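Local coordinates for protein of unknown function with a Fic domain (Bacteroides thetaiotaomicron VPI-5482, PDB 3CUC) that is of unknown function but belongs, by its Fic domain, to the Fic/DOC family of predominantly helical proteins, at residues Leu181-His186 with Pro257-Leu262; Tyr187-Ile192 with Arg201-Leu206; Lys15-Leu20 with Leu272-Ala277. One frame throughout, in Å; residues are numbered along the deposited sequence.

Interaction 1. Residues Leu181-His186 with Pro257-Leu262; sequences LAALLH and PFVNYL
Phe-258, near the start of helix 256-277, meets both Ala-183 and His-186 of helix 178-192, a helix of the Fic/DOC region, in a buried contact. Its CG stands anti to the backbone N (chi1 -177°), which sends the ring across to the other helix. There CZ sits above the centre of the His-186 imidazole, 3.6 Å from CG of His-186. The edge of the phenyl ring thus points at the face of the imidazole; the centroids are 4.7 Å apart and the planes meet at 54°, a tilted edge-to-face pair. CE2 of the same ring lies 3.4 Å from the backbone O of Ala-183, which is near the ring plane.

One residue on, Val-259 turns its CG2 to the methyl of Ala-183, with CG2 3.9 Å from CB. The CA atoms of the two segments come nearest here, Ala-183 CA to Val-259 CA at 5.5 Å. A turn later Leu-262 closes the patch: its CD1 is 3.6 Å from CB of Ala-183 and also rests against CA of that residue, while its CG lies over a face of the Phe-258 ring.

The axes pass 9.1 Å apart at 121°. Ala-183 turns its CB toward the second helix, and Phe-258, Val-259 and Leu-262 all reach it. No hydrogen bond crosses. The chemistry is therefore apolar and aromatic, and the one polar side chain among those that touch, His-186, is bonded elsewhere: NE2 pairs with the hydroxyl of Tyr-229 on helix 226-240. That bond and the phenyl over one face together would restrict rotation of the imidazole.

Interaction 2. Residues Tyr187-Ile192 with Arg201-Leu206; sequences YRYIRI and RIARLL
Tyr-189, with a smaller share from Ile-190, packs on Ile-202, Ala-203 and Leu-206 in an antiparallel helix-helix contact at the heart of the Fic domain, between helices 178-192 and 199-213. The segment axes come within 9.3 Å of each other and their directions differ by 165°. The sequence HPFEDGNGR, which fits the Fic signature motif, runs through the connection into the start of helix 199-213, so the contact joins the helix leading into the motif to the helix in which the motif ends.

Tyr-189 makes the largest single contribution. With CG anti to the backbone N (chi1 174°), its ring reaches across to the second helix. Leu-206 comes over one face in a CH-pi contact: CD1 is 4.2 Å from the ring centroid and 21° off the normal, displaced toward the CG and CD1 rim. Nearer the phenol end, CZ of Tyr-189 touches CG2 of Ile-202 at 3.4 Å, the isoleucine approaching obliquely. At the CD2 flank of the ring, CD2 of Tyr-189 packs on CB of Ala-203 at 4.0 Å. That methyl also receives Ile-190, whose CB bond runs past the second helix but whose CD1 extends to 3.8 Å from Ala-203 CB.

On its own helix, Arg-191 NH1 donates a 3.0 Å hydrogen bond to Tyr-187 OH, with the hydroxyl in the guanidinium plane; Tyr-187 OH also bonds Asp-237. On the partner helix Arg-204 bridges to Glu-44 and Arg-201 to Glu-73.

The two helices hence separate their chemistry. The interface is largely apolar and crossed by no hydrogen bond, whereas the buried Arg-201 and Arg-204 direct their charge to Glu-73 and Glu-44, which would offset the cost of burying them.

Interaction 3. Residues Lys15-Leu20 with Leu272-Ala277; sequences KSLQPL and LAIKAA
Leu-17 and Leu-20 approach the methyl of Ala-277 from different directions, and their orientation defines this contact. Leu-17 arrives with its CD1 branch, 3.7 Å from CB of Ala-277, whereas Leu-20 presents its branch point, CG being 3.6 Å from the same CB. Measured at CB of Ala-277, the angle between CD1 of Leu-17 and CG of Leu-20 is about 124°, so the two reach it from well-separated directions. Leu-20 also lays CD2 against the backbone, at 3.8 Å from CA of Ala-277.

Leu-17 does a second job. Its side chain crosses that of Ile-274 at about a right angle, and CD1 reaches CG2 of Ile-274 at 4.0 Å. The CG of Leu-17 is anti to its carbonyl carbon (chi1 -64°), which lets CD1 touch both Ile-274 and Ala-277, residues nearly one helical turn apart. The chain reaches Leu-20 through a cis peptide bond before Pro-19, and both leucines direct their CB toward the helix. No hydrogen bond links the two segments; the contact is aliphatic.

In the fold, the link from helix 6-16 to helix 22-42 here packs on the last turns of helix 256-277. Trp-14 of helix 6-16 touches both Leu-20 and Ala-273, and Leu-10 of that helix lies against Ile-274. From helix 22-42, Leu-25 meets Leu-20 and Trp-28 meets Leu-272.

Overall arrangement
Interactions 1 and 2 are neighbours, their centres 10 Å apart, and share helix 178-192: its earlier part packs on helix 256-277, its later part on helix 199-213. They touch directly, CD2 of His-186 lying 3.6 Å from CB of Ala-203. Interaction 3 is remote, its centre about 23 Å from that of interaction 1 and 28 Å from that of interaction 2, yet helix 256-277 connects it to interaction 1. Along the chain, 15-20 comes first and 272-277 last, enclosing interaction 1, which in turn encloses interaction 2. One long C-terminal helix thus joins the Fic core to the N-terminal helices.

Interaction 1. Residues Leu181-His186 with Pro257-Leu262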
loop_
_atom_site.group_PDB
_atom_site.type_symbol
_atom_site.label_atom_id
_atom_site.label_comp_id
_atom_site.label_asym_id
_atom_site.label_seq_id
_atom_site.Cartn_x
_atom_site.Cartn_y
_atom_site.Cartn_z
ATOM N N LEU A 181 4.878 -0.149 11.935
ATOM C CA LEU A 181 4.046 1.041 11.780
ATOM C C LEU A 181 3.270 0.971 10.468
ATOM O O LEU A 181 2.087 1.320 10.422
ATOM C CB LEU A 181 4.898 2.321 11.838
ATOM C CG LEU A 181 4.159 3.662 11.680
ATOM C CD1 LEU A 181 3.022 3.797 12.677
ATOM C CD2 LEU A 181 5.113 4.838 11.807
ATOM N N ALA A 182 3.943 0.511 9.413
ATOM C CA ALA A 182 3.316 0.344 8.106
ATOM C C ALA A 182 2.209 -0.700 8.178
ATOM O O ALA A 182 1.114 -0.475 7.674
ATOM C CB ALA A 182 4.348 -0.047 7.057
ATOM N N ALA A 183 2.491 -1.832 8.818
ATOM C CA ALA A 183 1.503 -2.907 8.940
ATOM C C ALA A 183 0.265 -2.433 9.680
ATOM O O ALA A 183 -0.853 -2.704 9.257
ATOM C CB ALA A 183 2.105 -4.111 9.646
ATOM N N LEU A 184 0.472 -1.712 10.776
ATOM C CA LEU A 184 -0.636 -1.263 11.619
ATOM C C LEU A 184 -1.427 -0.139 10.958
ATOM O O LEU A 184 -2.649 -0.096 11.087
ATOM C CB LEU A 184 -0.127 -0.835 12.999
ATOM C CG LEU A 184 -1.090 -0.927 14.186
ATOM C CD1 LEU A 184 -1.894 -2.228 14.191
ATOM C CD2 LEU A 184 -0.300 -0.798 15.478
ATOM N N LEU A 185 -0.738 0.754 10.244
ATOM C CA LEU A 185 -1.410 1.789 9.443
ATOM C C LEU A 185 -2.315 1.169 8.371
ATOM O O LEU A 185 -3.459 1.591 8.194
ATOM C CB LEU A 185 -0.388 2.727 8.783
ATOM C CG LEU A 185 -0.939 3.852 7.890
ATOM C CD1 LEU A 185 -1.963 4.699 8.638
ATOM C CD2 LEU A 185 0.181 4.724 7.348
ATOM N N HIS A 186 -1.784 0.181 7.655
ATOM C CA HIS A 186 -2.539 -0.553 6.642
ATOM C C HIS A 186 -3.775 -1.187 7.262
ATOM O O HIS A 186 -4.892 -1.031 6.758
ATOM C CB HIS A 186 -1.648 -1.639 6.030
ATOM C CG HIS A 186 -2.334 -2.508 5.020
ATOM N ND1 HIS A 186 -3.455 -3.255 5.311
ATOM C CD2 HIS A 186 -2.032 -2.773 3.728
ATOM C CE1 HIS A 186 -3.824 -3.926 4.236
ATOM N NE2 HIS A 186 -2.975 -3.655 3.262
ATOM N N PRO A 257 0.513 -11.702 12.673
ATOM C CA PRO A 257 0.659 -12.462 11.417
ATOM C C PRO A 257 0.815 -11.573 10.166
ATOM O O PRO A 257 1.528 -11.948 9.228
ATOM C CB PRO A 257 -0.634 -13.290 11.339
ATOM C CG PRO A 257 -1.232 -13.246 12.698
ATOM C CD PRO A 257 -0.766 -11.988 13.348
ATOM N N PHE A 258 0.160 -10.413 10.161
ATOM C CA PHE A 258 0.268 -9.473 9.045
ATOM C C PHE A 258 1.579 -8.697 9.093
ATOM O O PHE A 258 2.114 -8.322 8.047
ATOM C CB PHE A 258 -0.925 -8.503 9.024
ATOM C CG PHE A 258 -0.916 -7.547 7.855
ATOM C CD1 PHE A 258 -0.941 -8.022 6.549
ATOM C CD2 PHE A 258 -0.887 -6.172 8.060
ATOM C CE1 PHE A 258 -0.927 -7.149 5.474
ATOM C CE2 PHE A 258 -0.875 -5.291 6.985
ATOM C CZ PHE A 258 -0.895 -5.780 5.691
ATOM N N VAL A 259 2.094 -8.442 10.297
ATOM C CA VAL A 259 3.417 -7.827 10.432
ATOM C C VAL A 259 4.448 -8.769 9.815
ATOM O O VAL A 259 5.303 -8.335 9.042
ATOM C CB VAL A 259 3.797 -7.511 11.904
ATOM C CG1 VAL A 259 5.156 -6.832 11.963
ATOM C CG2 VAL A 259 2.744 -6.624 12.561
ATOM N N ASN A 260 4.344 -10.058 10.136
ATOM C CA ASN A 260 5.245 -11.051 9.558
ATOM C C ASN A 260 5.112 -11.094 8.041
ATOM O O ASN A 260 6.121 -11.172 7.334
ATOM C CB ASN A 260 5.002 -12.442 10.153
ATOM C CG ASN A 260 5.432 -12.544 11.614
ATOM O OD1 ASN A 260 6.265 -11.773 12.090
ATOM N ND2 ASN A 260 4.861 -13.507 12.330
ATOM N N TYR A 261 3.878 -11.017 7.543
ATOM C CA TYR A 261 3.639 -11.053 6.102
ATOM C C TYR A 261 4.367 -9.929 5.357
ATOM O O TYR A 261 5.057 -10.176 4.371
ATOM C CB TYR A 261 2.143 -10.991 5.798
ATOM C CG TYR A 261 1.837 -11.173 4.325
ATOM C CD1 TYR A 261 2.263 -12.312 3.646
ATOM C CD2 TYR A 261 1.141 -10.201 3.605
ATOM C CE1 TYR A 261 2.001 -12.486 2.296
ATOM C CE2 TYR A 261 0.872 -10.370 2.250
ATOM C CZ TYR A 261 1.305 -11.513 1.603
ATOM O OH TYR A 261 1.044 -11.676 0.266
ATOM N N LEU A 262 4.216 -8.699 5.835
ATOM C CA LEU A 262 4.899 -7.564 5.226
ATOM C C LEU A 262 6.413 -7.729 5.327
ATOM O O LEU A 262 7.146 -7.330 4.425
ATOM C CB LEU A 262 4.460 -6.239 5.867
ATOM C CG LEU A 262 3.008 -5.788 5.654
ATOM C CD1 LEU A 262 2.836 -4.344 6.112
ATOM C CD2 LEU A 262 2.581 -5.932 4.201
#

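Interaction 2. Residues Tyr187-Ile192 with Arg201-Leu206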
loop_
_atom_site.group_PDB
_atom_site.type_symbol
_atom_site.label_atom_id
_atom_site.label_comp_id
_atom_site.label_asym_id
_atom_site.label_seq_id
_atom_site.Cartn_x
_atom_site.Cartn_y
_atom_site.Cartn_z
ATOM N N TYR A 187 -3.571 -1.893 8.367
ATOM C CA TYR A 187 -4.649 -2.661 8.980
ATOM C C TYR A 187 -5.777 -1.778 9.486
ATOM O O TYR A 187 -6.937 -1.999 9.152
ATOM C CB TYR A 187 -4.135 -3.525 10.128
ATOM C CG TYR A 187 -5.216 -4.436 10.646
ATOM C CD1 TYR A 187 -5.540 -5.608 9.969
ATOM C CD2 TYR A 187 -5.944 -4.106 11.784
ATOM C CE1 TYR A 187 -6.544 -6.442 10.422
ATOM C CE2 TYR A 187 -6.953 -4.929 12.248
ATOM C CZ TYR A 187 -7.253 -6.098 11.566
ATOM O OH TYR A 187 -8.257 -6.924 12.034
ATOM N N ARG A 188 -5.429 -0.785 10.295
ATOM C CA ARG A 188 -6.421 0.140 10.834
ATOM C C ARG A 188 -7.172 0.866 9.723
ATOM O O ARG A 188 -8.402 0.957 9.766
ATOM C CB ARG A 188 -5.764 1.136 11.785
ATOM C CG ARG A 188 -5.277 0.481 13.061
ATOM C CD ARG A 188 -4.675 1.488 14.013
ATOM N NE ARG A 188 -4.568 0.947 15.366
ATOM C CZ ARG A 188 -4.265 1.662 16.445
ATOM N NH1 ARG A 188 -4.041 2.967 16.360
ATOM N NH2 ARG A 188 -4.192 1.067 17.625
ATOM N N TYR A 189 -6.439 1.361 8.725
ATOM C CA TYR A 189 -7.061 2.013 7.572
ATOM C C TYR A 189 -8.043 1.081 6.864
ATOM O O TYR A 189 -9.194 1.456 6.610
ATOM C CB TYR A 189 -6.019 2.508 6.562
ATOM C CG TYR A 189 -6.661 3.055 5.302
ATOM C CD1 TYR A 189 -7.080 4.382 5.235
ATOM C CD2 TYR A 189 -6.881 2.237 4.197
ATOM C CE1 TYR A 189 -7.689 4.882 4.098
ATOM C CE2 TYR A 189 -7.486 2.725 3.057
ATOM C CZ TYR A 189 -7.890 4.045 3.012
ATOM O OH TYR A 189 -8.489 4.524 1.874
ATOM N N ILE A 190 -7.588 -0.132 6.549
ATOM C CA ILE A 190 -8.419 -1.083 5.814
ATOM C C ILE A 190 -9.675 -1.464 6.618
ATOM O O ILE A 190 -10.720 -1.764 6.036
ATOM C CB ILE A 190 -7.616 -2.351 5.395
ATOM C CG1 ILE A 190 -8.206 -2.965 4.122
ATOM C CG2 ILE A 190 -7.567 -3.381 6.523
ATOM C CD1 ILE A 190 -7.923 -2.149 2.858
ATOM N N ARG A 191 -9.576 -1.433 7.947
ATOM C CA ARG A 191 -10.725 -1.719 8.816
ATOM C C ARG A 191 -11.718 -0.565 8.878
ATOM O O ARG A 191 -12.913 -0.792 9.009
ATOM C CB ARG A 191 -10.272 -2.084 10.234
ATOM C CG ARG A 191 -9.642 -3.474 10.371
ATOM C CD ARG A 191 -10.618 -4.593 10.040
ATOM N NE ARG A 191 -11.817 -4.544 10.875
ATOM C CZ ARG A 191 -11.989 -5.219 12.010
ATOM N NH1 ARG A 191 -11.038 -6.019 12.482
ATOM N NH2 ARG A 191 -13.128 -5.092 12.680
ATOM N N ILE A 192 -11.224 0.668 8.792
ATOM C CA ILE A 192 -12.100 1.840 8.661
ATOM C C ILE A 192 -12.775 1.842 7.276
ATOM O O ILE A 192 -13.976 2.083 7.163
ATOM C CB ILE A 192 -11.325 3.167 8.861
ATOM C CG1 ILE A 192 -10.732 3.259 10.271
ATOM C CG2 ILE A 192 -12.239 4.365 8.632
ATOM C CD1 ILE A 192 -9.751 4.410 10.437
ATOM N N ARG A 201 -6.037 -0.250 -2.571
ATOM C CA ARG A 201 -4.889 0.416 -3.177
ATOM C C ARG A 201 -4.312 1.515 -2.305
ATOM O O ARG A 201 -3.105 1.736 -2.323
ATOM C CB ARG A 201 -5.272 0.984 -4.543
ATOM C CG ARG A 201 -5.339 -0.074 -5.624
ATOM C CD ARG A 201 -6.075 0.426 -6.835
ATOM N NE ARG A 201 -7.516 0.291 -6.683
ATOM C CZ ARG A 201 -8.405 0.791 -7.528
ATOM N NH1 ARG A 201 -8.007 1.467 -8.596
ATOM N NH2 ARG A 201 -9.705 0.617 -7.298
ATOM N N ILE A 202 -5.173 2.202 -1.553
ATOM C CA ILE A 202 -4.719 3.233 -0.626
ATOM C C ILE A 202 -3.919 2.578 0.490
ATOM O O ILE A 202 -2.822 3.024 0.799
ATOM C CB ILE A 202 -5.880 4.049 -0.015
ATOM C CG1 ILE A 202 -6.631 4.830 -1.104
ATOM C CG2 ILE A 202 -5.351 5.015 1.043
ATOM C CD1 ILE A 202 -5.849 5.991 -1.681
ATOM N N ALA A 203 -4.464 1.514 1.075
ATOM C CA ALA A 203 -3.762 0.772 2.124
ATOM C C ALA A 203 -2.340 0.437 1.684
ATOM O O ALA A 203 -1.374 0.746 2.384
ATOM C CB ALA A 203 -4.515 -0.495 2.488
ATOM N N ARG A 204 -2.216 -0.165 0.506
ATOM C CA ARG A 204 -0.922 -0.627 0.027
ATOM C C ARG A 204 -0.009 0.531 -0.336
ATOM O O ARG A 204 1.211 0.441 -0.178
ATOM C CB ARG A 204 -1.099 -1.580 -1.151
ATOM C CG ARG A 204 -1.638 -2.942 -0.720
ATOM C CD ARG A 204 -1.690 -3.928 -1.874
ATOM N NE ARG A 204 -2.711 -3.541 -2.851
ATOM C CZ ARG A 204 -4.018 -3.789 -2.740
ATOM N NH1 ARG A 204 -4.511 -4.441 -1.694
ATOM N NH2 ARG A 204 -4.840 -3.380 -3.687
ATOM N N LEU A 205 -0.599 1.622 -0.812
ATOM C CA LEU A 205 0.153 2.853 -1.049
ATOM C C LEU A 205 0.684 3.431 0.261
ATOM O O LEU A 205 1.809 3.910 0.313
ATOM C CB LEU A 205 -0.706 3.892 -1.793
ATOM C CG LEU A 205 -0.797 3.714 -3.313
ATOM C CD1 LEU A 205 -1.945 4.526 -3.884
ATOM C CD2 LEU A 205 0.516 4.097 -3.985
ATOM N N LEU A 206 -0.129 3.382 1.312
ATOM C CA LEU A 206 0.269 3.901 2.619
ATOM C C LEU A 206 1.411 3.078 3.219
ATOM O O LEU A 206 2.276 3.630 3.896
ATOM C CB LEU A 206 -0.926 3.962 3.585
ATOM C CG LEU A 206 -2.003 5.011 3.279
ATOM C CD1 LEU A 206 -3.233 4.776 4.137
ATOM C CD2 LEU A 206 -1.472 6.436 3.470
#

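Interaction 3. Residues Lys15-Leu20 with Leu272-Ala277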
loop_
_atom_site.group_PDB
_atom_site.type_symbol
_atom_site.label_atom_id
_atom_site.label_comp_id
_atom_site.label_asym_id
_atom_site.label_seq_id
_atom_site.Cartn_x
_atom_site.Cartn_y
_atom_site.Cartn_z
ATOM N N LYS A 15 21.573 -1.060 3.699
ATOM C CA LYS A 15 22.050 0.252 4.159
ATOM C C LYS A 15 23.509 0.498 3.749
ATOM O O LYS A 15 23.873 1.620 3.422
ATOM C CB LYS A 15 21.856 0.428 5.682
ATOM C CG LYS A 15 20.446 0.902 6.091
ATOM C CD LYS A 15 20.254 2.409 5.880
ATOM N N SER A 16 24.324 -0.557 3.738
ATOM C CA SER A 16 25.750 -0.433 3.422
ATOM C C SER A 16 26.000 -0.116 1.952
ATOM O O SER A 16 27.051 0.416 1.593
ATOM C CB SER A 16 26.507 -1.710 3.791
ATOM O OG SER A 16 26.338 -2.709 2.800
ATOM N N LEU A 17 25.042 -0.450 1.101
ATOM C CA LEU A 17 25.206 -0.257 -0.331
ATOM C C LEU A 17 24.660 1.088 -0.796
ATOM O O LEU A 17 24.752 1.419 -1.978
ATOM C CB LEU A 17 24.515 -1.387 -1.090
ATOM C CG LEU A 17 25.091 -2.784 -0.858
ATOM C CD1 LEU A 17 24.120 -3.848 -1.372
ATOM C CD2 LEU A 17 26.441 -2.926 -1.520
ATOM N N GLN A 18 24.098 1.860 0.133
ATOM C CA GLN A 18 23.574 3.191 -0.178
ATOM C C GLN A 18 24.717 4.204 -0.309
ATOM O O GLN A 18 25.634 4.225 0.523
ATOM C CB GLN A 18 22.611 3.663 0.911
ATOM C CG GLN A 18 21.462 2.710 1.191
ATOM C CD GLN A 18 20.609 2.444 -0.039
ATOM O OE1 GLN A 18 20.109 3.372 -0.658
ATOM N NE2 GLN A 18 20.444 1.176 -0.396
ATOM N N PRO A 19 24.677 5.042 -1.357
ATOM C CA PRO A 19 23.686 5.097 -2.440
ATOM C C PRO A 19 24.038 4.166 -3.595
ATOM O O PRO A 19 25.220 3.924 -3.857
ATOM C CB PRO A 19 23.775 6.545 -2.903
ATOM C CG PRO A 19 25.203 6.900 -2.684
ATOM C CD PRO A 19 25.720 6.064 -1.535
ATOM N N LEU A 20 23.020 3.645 -4.273
ATOM C CA LEU A 20 23.244 2.815 -5.452
ATOM C C LEU A 20 23.701 3.672 -6.623
ATOM O O LEU A 20 23.275 4.822 -6.765
ATOM C CB LEU A 20 21.972 2.062 -5.859
ATOM C CG LEU A 20 21.647 0.768 -5.120
ATOM C CD1 LEU A 20 21.258 1.064 -3.681
ATOM C CD2 LEU A 20 20.541 0.010 -5.842
ATOM N N LEU A 272 16.181 -8.527 -3.735
ATOM C CA LEU A 272 16.252 -8.014 -5.097
ATOM C C LEU A 272 17.046 -6.714 -5.187
ATOM O O LEU A 272 17.800 -6.516 -6.143
ATOM C CB LEU A 272 14.848 -7.796 -5.682
ATOM C CG LEU A 272 14.395 -8.768 -6.771
ATOM C CD1 LEU A 272 14.519 -10.223 -6.277
ATOM C CD2 LEU A 272 12.962 -8.433 -7.234
ATOM N N ALA A 273 16.860 -5.824 -4.214
ATOM C CA ALA A 273 17.497 -4.512 -4.252
ATOM C C ALA A 273 19.005 -4.645 -4.054
ATOM O O ALA A 273 19.786 -3.995 -4.753
ATOM C CB ALA A 273 16.895 -3.599 -3.213
ATOM N N ILE A 274 19.405 -5.502 -3.118
ATOM C CA ILE A 274 20.823 -5.831 -2.922
ATOM C C ILE A 274 21.422 -6.403 -4.214
ATOM O O ILE A 274 22.549 -6.069 -4.599
ATOM C CB ILE A 274 21.024 -6.835 -1.749
ATOM C CG1 ILE A 274 20.774 -6.144 -0.409
ATOM C CG2 ILE A 274 22.428 -7.418 -1.766
ATOM C CD1 ILE A 274 20.744 -7.086 0.764
ATOM N N LYS A 275 20.649 -7.256 -4.878
ATOM C CA LYS A 275 21.077 -7.884 -6.121
ATOM C C LYS A 275 21.335 -6.814 -7.185
ATOM O O LYS A 275 22.346 -6.858 -7.887
ATOM C CB LYS A 275 20.007 -8.882 -6.585
ATOM C CG LYS A 275 20.541 -10.148 -7.248
ATOM C CD LYS A 275 19.572 -11.326 -7.063
ATOM C CE LYS A 275 19.721 -12.372 -8.166
ATOM N NZ LYS A 275 21.120 -12.845 -8.316
ATOM N N ALA A 276 20.428 -5.843 -7.272
ATOM C CA ALA A 276 20.559 -4.731 -8.211
ATOM C C ALA A 276 21.783 -3.881 -7.888
ATOM O O ALA A 276 22.579 -3.583 -8.777
ATOM C CB ALA A 276 19.303 -3.871 -8.200
ATOM N N ALA A 277 21.933 -3.507 -6.616
ATOM C CA ALA A 277 23.090 -2.726 -6.149
ATOM C C ALA A 277 24.419 -3.368 -6.549
ATOM O O ALA A 277 25.348 -2.680 -6.962
ATOM C CB ALA A 277 23.036 -2.542 -4.637
#